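Local coordinates for protein titin (Homo sapiens, PDB 5JDD) that forms part of the giant elastic filament of the muscle sarcomere, here as a tandem of three immunoglobulin domains from its I-band region, at residues L16-D30 with R55-P67. Numbering follows the deposited sequence.
Sequences LENATVAFEVSVSHD and RKVHKLMLQNISP
V21, F23 and V25 each give their N-H to, and take one from, the residue facing them: L62, L60 and H58. Strands 21-27 and 57-62 therefore run antiparallel. V27 N extends the pairing to K56 O (2.9 Å). In I-set immunoglobulin nomenclature these are strands B and E, the central pair of a four-stranded sheet between strands 6-8 and 49-54. V21, F23, L60 and L62 face the opposite sheet of the sandwich. L62 CD1 meets the F23 ring at its edge, 4.0 Å from CE2. On the other face, E24 has CG anti to the backbone N (chi1 -171°) and an extended chain, which lays OE1 beside K59 CG and CD. OE1 and K59 NZ stay 4.2 Å apart, too far for a salt bridge. The type II turn from L16 to A19, which leads into strand 21-27, is bonded to the segment just after strand 57-62. N18 N reaches a lone pair of I65 O, and I65 N returns a nearly straight bond (171°) to A19 O. N18 ND2 donates to N64 OD1 at 2.8 Å, the amide planes 41° apart. One water donates to N18 O. At the far end another donates to H29 O and R55 O and bonds H58 NE2 (2.9 Å). H58 ND1 bonds S53 OG.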
loop_
_atom_site.group_PDB
_atom_site.type_symbol
_atom_site.label_atom_id
_atom_site.label_comp_id
_atom_site.label_asym_id
_atom_site.label_seq_id
_atom_site.Cartn_x
_atom_site.Cartn_y
_atom_site.Cartn_z
ATOM N N LEU A 16 -23.602 2.881 -1.246
ATOM C CA LEU A 16 -22.422 2.576 -2.034
ATOM C C LEU A 16 -22.792 1.997 -3.390
ATOM O O LEU A 16 -23.780 1.269 -3.518
ATOM C CB LEU A 16 -21.528 1.596 -1.275
ATOM C CG LEU A 16 -20.558 2.290 -0.326
ATOM C CD1 LEU A 16 -20.043 1.335 0.740
ATOM C CD2 LEU A 16 -19.400 2.849 -1.139
ATOM N N GLU A 17 -21.990 2.328 -4.394
ATOM C CA GLU A 17 -22.108 1.719 -5.708
ATOM C C GLU A 17 -22.195 0.197 -5.551
ATOM O O GLU A 17 -21.527 -0.382 -4.676
ATOM C CB GLU A 17 -20.897 2.120 -6.559
ATOM C CG GLU A 17 -20.939 1.623 -7.993
ATOM C CD GLU A 17 -19.882 2.256 -8.885
ATOM O OE1 GLU A 17 -19.068 3.080 -8.401
ATOM O OE2 GLU A 17 -19.877 1.926 -10.091
ATOM N N ASN A 18 -23.054 -0.420 -6.368
ATOM C CA ASN A 18 -23.317 -1.870 -6.376
ATOM C C ASN A 18 -24.287 -2.350 -5.276
ATOM O O ASN A 18 -24.645 -3.525 -5.242
ATOM C CB ASN A 18 -22.025 -2.709 -6.405
ATOM C CG ASN A 18 -21.104 -2.332 -7.554
ATOM O OD1 ASN A 18 -19.945 -1.961 -7.342
ATOM N ND2 ASN A 18 -21.615 -2.419 -8.778
ATOM N N ALA A 19 -24.736 -1.447 -4.407
ATOM C CA ALA A 19 -25.742 -1.812 -3.408
ATOM C C ALA A 19 -27.110 -1.990 -4.047
ATOM O O ALA A 19 -27.360 -1.524 -5.165
ATOM C CB ALA A 19 -25.827 -0.770 -2.300
ATOM N N THR A 20 -28.004 -2.647 -3.316
ATOM C CA THR A 20 -29.410 -2.690 -3.682
ATOM C C THR A 20 -30.166 -1.826 -2.682
ATOM O O THR A 20 -30.007 -1.988 -1.464
ATOM C CB THR A 20 -29.942 -4.122 -3.661
ATOM O OG1 THR A 20 -29.327 -4.857 -4.726
ATOM C CG2 THR A 20 -31.464 -4.135 -3.843
ATOM N N VAL A 21 -30.982 -0.906 -3.194
ATOM C CA VAL A 21 -31.682 0.070 -2.359
ATOM C C VAL A 21 -33.154 0.121 -2.745
ATOM O O VAL A 21 -33.556 -0.464 -3.756
ATOM C CB VAL A 21 -31.086 1.481 -2.509
ATOM C CG1 VAL A 21 -29.610 1.468 -2.155
ATOM C CG2 VAL A 21 -31.295 2.010 -3.937
ATOM N N ALA A 22 -33.961 0.812 -1.947
ATOM C CA ALA A 22 -35.388 0.928 -2.259
ATOM C C ALA A 22 -35.958 2.275 -1.872
ATOM O O ALA A 22 -35.481 2.926 -0.945
ATOM C CB ALA A 22 -36.180 -0.184 -1.576
ATOM N N PHE A 23 -36.993 2.685 -2.597
ATOM C CA PHE A 23 -37.829 3.811 -2.209
ATOM C C PHE A 23 -39.210 3.253 -1.920
ATOM O O PHE A 23 -39.620 2.258 -2.531
ATOM C CB PHE A 23 -37.925 4.828 -3.346
ATOM C CG PHE A 23 -36.639 5.556 -3.628
ATOM C CD1 PHE A 23 -36.228 6.601 -2.810
ATOM C CD2 PHE A 23 -35.838 5.202 -4.709
ATOM C CE1 PHE A 23 -35.038 7.280 -3.061
ATOM C CE2 PHE A 23 -34.650 5.883 -4.968
ATOM C CZ PHE A 23 -34.251 6.920 -4.146
ATOM N N GLU A 24 -39.937 3.881 -1.002
ATOM C CA GLU A 24 -41.233 3.359 -0.576
ATOM C C GLU A 24 -42.242 4.481 -0.410
ATOM O O GLU A 24 -41.935 5.502 0.209
ATOM C CB GLU A 24 -41.066 2.636 0.757
ATOM C CG GLU A 24 -42.273 1.859 1.209
ATOM C CD GLU A 24 -41.902 0.793 2.217
ATOM O OE1 GLU A 24 -41.353 -0.252 1.807
ATOM O OE2 GLU A 24 -42.142 1.005 3.422
ATOM N N VAL A 25 -43.441 4.292 -0.956
ATOM C CA VAL A 25 -44.550 5.205 -0.678
ATOM C C VAL A 25 -45.722 4.393 -0.143
ATOM O O VAL A 25 -45.979 3.282 -0.625
ATOM C CB VAL A 25 -44.941 6.041 -1.930
ATOM C CG1 VAL A 25 -45.345 5.141 -3.088
ATOM C CG2 VAL A 25 -46.048 7.045 -1.612
ATOM N N SER A 26 -46.396 4.899 0.887
ATOM C CA SER A 26 -47.591 4.224 1.379
ATOM C C SER A 26 -48.793 5.136 1.262
ATOM O O SER A 26 -48.687 6.368 1.399
ATOM C CB SER A 26 -47.415 3.721 2.814
ATOM O OG SER A 26 -47.757 4.719 3.760
ATOM N N VAL A 27 -49.941 4.527 1.003
ATOM C CA VAL A 27 -51.161 5.283 0.770
ATOM C C VAL A 27 -52.281 4.824 1.694
ATOM O O VAL A 27 -52.107 3.886 2.482
ATOM C CB VAL A 27 -51.596 5.201 -0.721
ATOM C CG1 VAL A 27 -50.549 5.851 -1.599
ATOM C CG2 VAL A 27 -51.803 3.745 -1.168
ATOM N N SER A 28 -53.430 5.481 1.596
ATOM C CA SER A 28 -54.523 5.235 2.527
ATOM C C SER A 28 -55.401 4.057 2.130
ATOM O O SER A 28 -56.161 3.541 2.958
ATOM C CB SER A 28 -55.389 6.484 2.642
ATOM O OG SER A 28 -55.815 6.917 1.362
ATOM N N HIS A 29 -55.324 3.652 0.863
ATOM C CA HIS A 29 -56.218 2.633 0.330
ATOM C C HIS A 29 -55.463 1.479 -0.301
ATOM O O HIS A 29 -54.350 1.649 -0.789
ATOM C CB HIS A 29 -57.146 3.236 -0.731
ATOM C CG HIS A 29 -58.196 4.143 -0.175
ATOM N ND1 HIS A 29 -57.898 5.352 0.418
ATOM C CD2 HIS A 29 -59.544 4.021 -0.129
ATOM C CE1 HIS A 29 -59.019 5.931 0.814
ATOM N NE2 HIS A 29 -60.031 5.144 0.492
ATOM N N ASP A 30 -56.085 0.305 -0.281
ATOM C CA ASP A 30 -55.573 -0.872 -0.972
ATOM C C ASP A 30 -55.770 -0.723 -2.482
ATOM O O ASP A 30 -56.653 0.015 -2.931
ATOM C CB ASP A 30 -56.329 -2.108 -0.477
ATOM C CG ASP A 30 -55.640 -3.408 -0.838
ATOM O OD1 ASP A 30 -54.682 -3.380 -1.638
ATOM O OD2 ASP A 30 -56.069 -4.464 -0.324
ATOM N N ARG A 55 -50.706 -4.300 -0.909
ATOM C CA ARG A 55 -51.788 -3.547 -0.279
ATOM C C ARG A 55 -51.527 -2.044 -0.349
ATOM O O ARG A 55 -51.520 -1.482 -1.445
ATOM C CB ARG A 55 -52.064 -4.050 1.143
ATOM C CG ARG A 55 -52.863 -5.365 1.143
ATOM C CD ARG A 55 -52.935 -6.005 2.523
ATOM N NE ARG A 55 -51.610 -6.386 2.998
ATOM C CZ ARG A 55 -51.337 -6.795 4.235
ATOM N NH1 ARG A 55 -52.300 -6.875 5.145
ATOM N NH2 ARG A 55 -50.091 -7.107 4.569
ATOM N N LYS A 56 -51.273 -1.406 0.791
ATOM C CA LYS A 56 -51.104 0.047 0.812
ATOM C C LYS A 56 -49.676 0.515 0.536
ATOM O O LYS A 56 -49.427 1.721 0.477
ATOM C CB LYS A 56 -51.558 0.619 2.156
ATOM C CG LYS A 56 -53.039 0.421 2.421
ATOM C CD LYS A 56 -53.437 0.970 3.790
ATOM C CE LYS A 56 -54.897 0.696 4.068
ATOM N NZ LYS A 56 -55.287 1.221 5.396
ATOM N N VAL A 57 -48.742 -0.423 0.365
ATOM C CA VAL A 57 -47.322 -0.083 0.311
ATOM C C VAL A 57 -46.735 -0.364 -1.060
ATOM O O VAL A 57 -46.891 -1.462 -1.603
ATOM C CB VAL A 57 -46.525 -0.870 1.365
ATOM C CG1 VAL A 57 -45.053 -0.473 1.332
ATOM C CG2 VAL A 57 -47.101 -0.624 2.751
ATOM N N HIS A 58 -46.050 0.631 -1.612
ATOM C CA HIS A 58 -45.494 0.532 -2.953
ATOM C C HIS A 58 -44.005 0.811 -2.911
ATOM O O HIS A 58 -43.567 1.868 -2.432
ATOM C CB HIS A 58 -46.211 1.508 -3.877
ATOM C CG HIS A 58 -47.690 1.329 -3.871
ATOM N ND1 HIS A 58 -48.325 0.380 -4.644
ATOM C CD2 HIS A 58 -48.656 1.930 -3.138
ATOM C CE1 HIS A 58 -49.623 0.426 -4.409
ATOM N NE2 HIS A 58 -49.852 1.357 -3.500
ATOM N N LYS A 59 -43.232 -0.154 -3.390
ATOM C CA LYS A 59 -41.781 -0.045 -3.387
ATOM C C LYS A 59 -41.188 -0.079 -4.786
ATOM O O LYS A 59 -41.672 -0.794 -5.668
ATOM C CB LYS A 59 -41.167 -1.164 -2.539
ATOM C CG LYS A 59 -41.733 -1.230 -1.140
ATOM C CD LYS A 59 -41.399 -2.542 -0.452
ATOM C CE LYS A 59 -39.906 -2.713 -0.296
ATOM N NZ LYS A 59 -39.570 -3.839 0.621
ATOM N N LEU A 60 -40.143 0.721 -4.978
ATOM C CA LEU A 60 -39.259 0.635 -6.133
ATOM C C LEU A 60 -37.905 0.182 -5.620
ATOM O O LEU A 60 -37.283 0.863 -4.803
ATOM C CB LEU A 60 -39.115 1.998 -6.801
ATOM C CG LEU A 60 -37.991 2.130 -7.830
ATOM C CD1 LEU A 60 -38.219 1.188 -8.994
ATOM C CD2 LEU A 60 -37.896 3.570 -8.320
ATOM N N MET A 61 -37.461 -0.977 -6.080
ATOM C CA MET A 61 -36.171 -1.514 -5.677
ATOM C C MET A 61 -35.190 -1.375 -6.829
ATOM O O MET A 61 -35.505 -1.697 -7.979
ATOM C CB MET A 61 -36.323 -2.979 -5.260
ATOM C CG MET A 61 -37.371 -3.205 -4.169
ATOM S SD MET A 61 -37.611 -4.964 -3.842
ATOM C CE MET A 61 -39.152 -4.932 -2.934
ATOM N N LEU A 62 -34.004 -0.872 -6.517
ATOM C CA LEU A 62 -32.957 -0.697 -7.508
ATOM C C LEU A 62 -31.805 -1.614 -7.141
ATOM O O LEU A 62 -31.207 -1.494 -6.061
ATOM C CB LEU A 62 -32.480 0.755 -7.546
ATOM C CG LEU A 62 -33.556 1.845 -7.571
ATOM C CD1 LEU A 62 -32.922 3.226 -7.467
ATOM C CD2 LEU A 62 -34.376 1.746 -8.818
ATOM N N GLN A 63 -31.485 -2.526 -8.046
ATOM C CA GLN A 63 -30.485 -3.540 -7.762
ATOM C C GLN A 63 -29.152 -3.179 -8.398
ATOM O O GLN A 63 -29.115 -2.648 -9.508
ATOM C CB GLN A 63 -30.989 -4.905 -8.239
ATOM C CG GLN A 63 -32.305 -5.294 -7.572
ATOM C CD GLN A 63 -32.995 -6.466 -8.237
ATOM O OE1 GLN A 63 -33.436 -7.398 -7.565
ATOM N NE2 GLN A 63 -33.108 -6.420 -9.560
ATOM N N ASN A 64 -28.066 -3.433 -7.665
ATOM C CA ASN A 64 -26.702 -3.247 -8.174
ATOM C C ASN A 64 -26.492 -1.848 -8.746
ATOM O O ASN A 64 -26.128 -1.693 -9.909
ATOM C CB ASN A 64 -26.370 -4.324 -9.221
ATOM C CG ASN A 64 -24.884 -4.394 -9.559
ATOM O OD1 ASN A 64 -24.042 -3.801 -8.883
ATOM N ND2 ASN A 64 -24.560 -5.132 -10.617
ATOM N N ILE A 65 -26.719 -0.828 -7.919
ATOM C CA ILE A 65 -26.763 0.548 -8.422
ATOM C C ILE A 65 -25.445 1.030 -9.003
ATOM O O ILE A 65 -24.356 0.638 -8.565
ATOM C CB ILE A 65 -27.248 1.566 -7.370
ATOM C CG1 ILE A 65 -26.315 1.581 -6.154
ATOM C CG2 ILE A 65 -28.690 1.274 -6.947
ATOM C CD1 ILE A 65 -26.801 2.530 -5.065
ATOM N N SER A 66 -25.572 1.865 -10.028
ATOM C CA SER A 66 -24.416 2.501 -10.642
ATOM C C SER A 66 -24.539 4.008 -10.472
ATOM O O SER A 66 -25.608 4.520 -10.124
ATOM C CB SER A 66 -24.323 2.138 -12.125
ATOM O OG SER A 66 -25.444 2.618 -12.837
ATOM N N PRO A 67 -23.436 4.734 -10.687
ATOM C CA PRO A 67 -23.538 6.188 -10.558
ATOM C C PRO A 67 -24.618 6.799 -11.463
ATOM O O PRO A 67 -25.200 7.830 -11.105
ATOM C CB PRO A 67 -22.143 6.663 -10.975
ATOM C CG PRO A 67 -21.247 5.542 -10.549
ATOM C CD PRO A 67 -22.031 4.288 -10.812
HETATM O O HOH W 1 -26.911 -5.102 -5.443
HETATM O O HOH W 2 -52.515 0.722 -2.651
#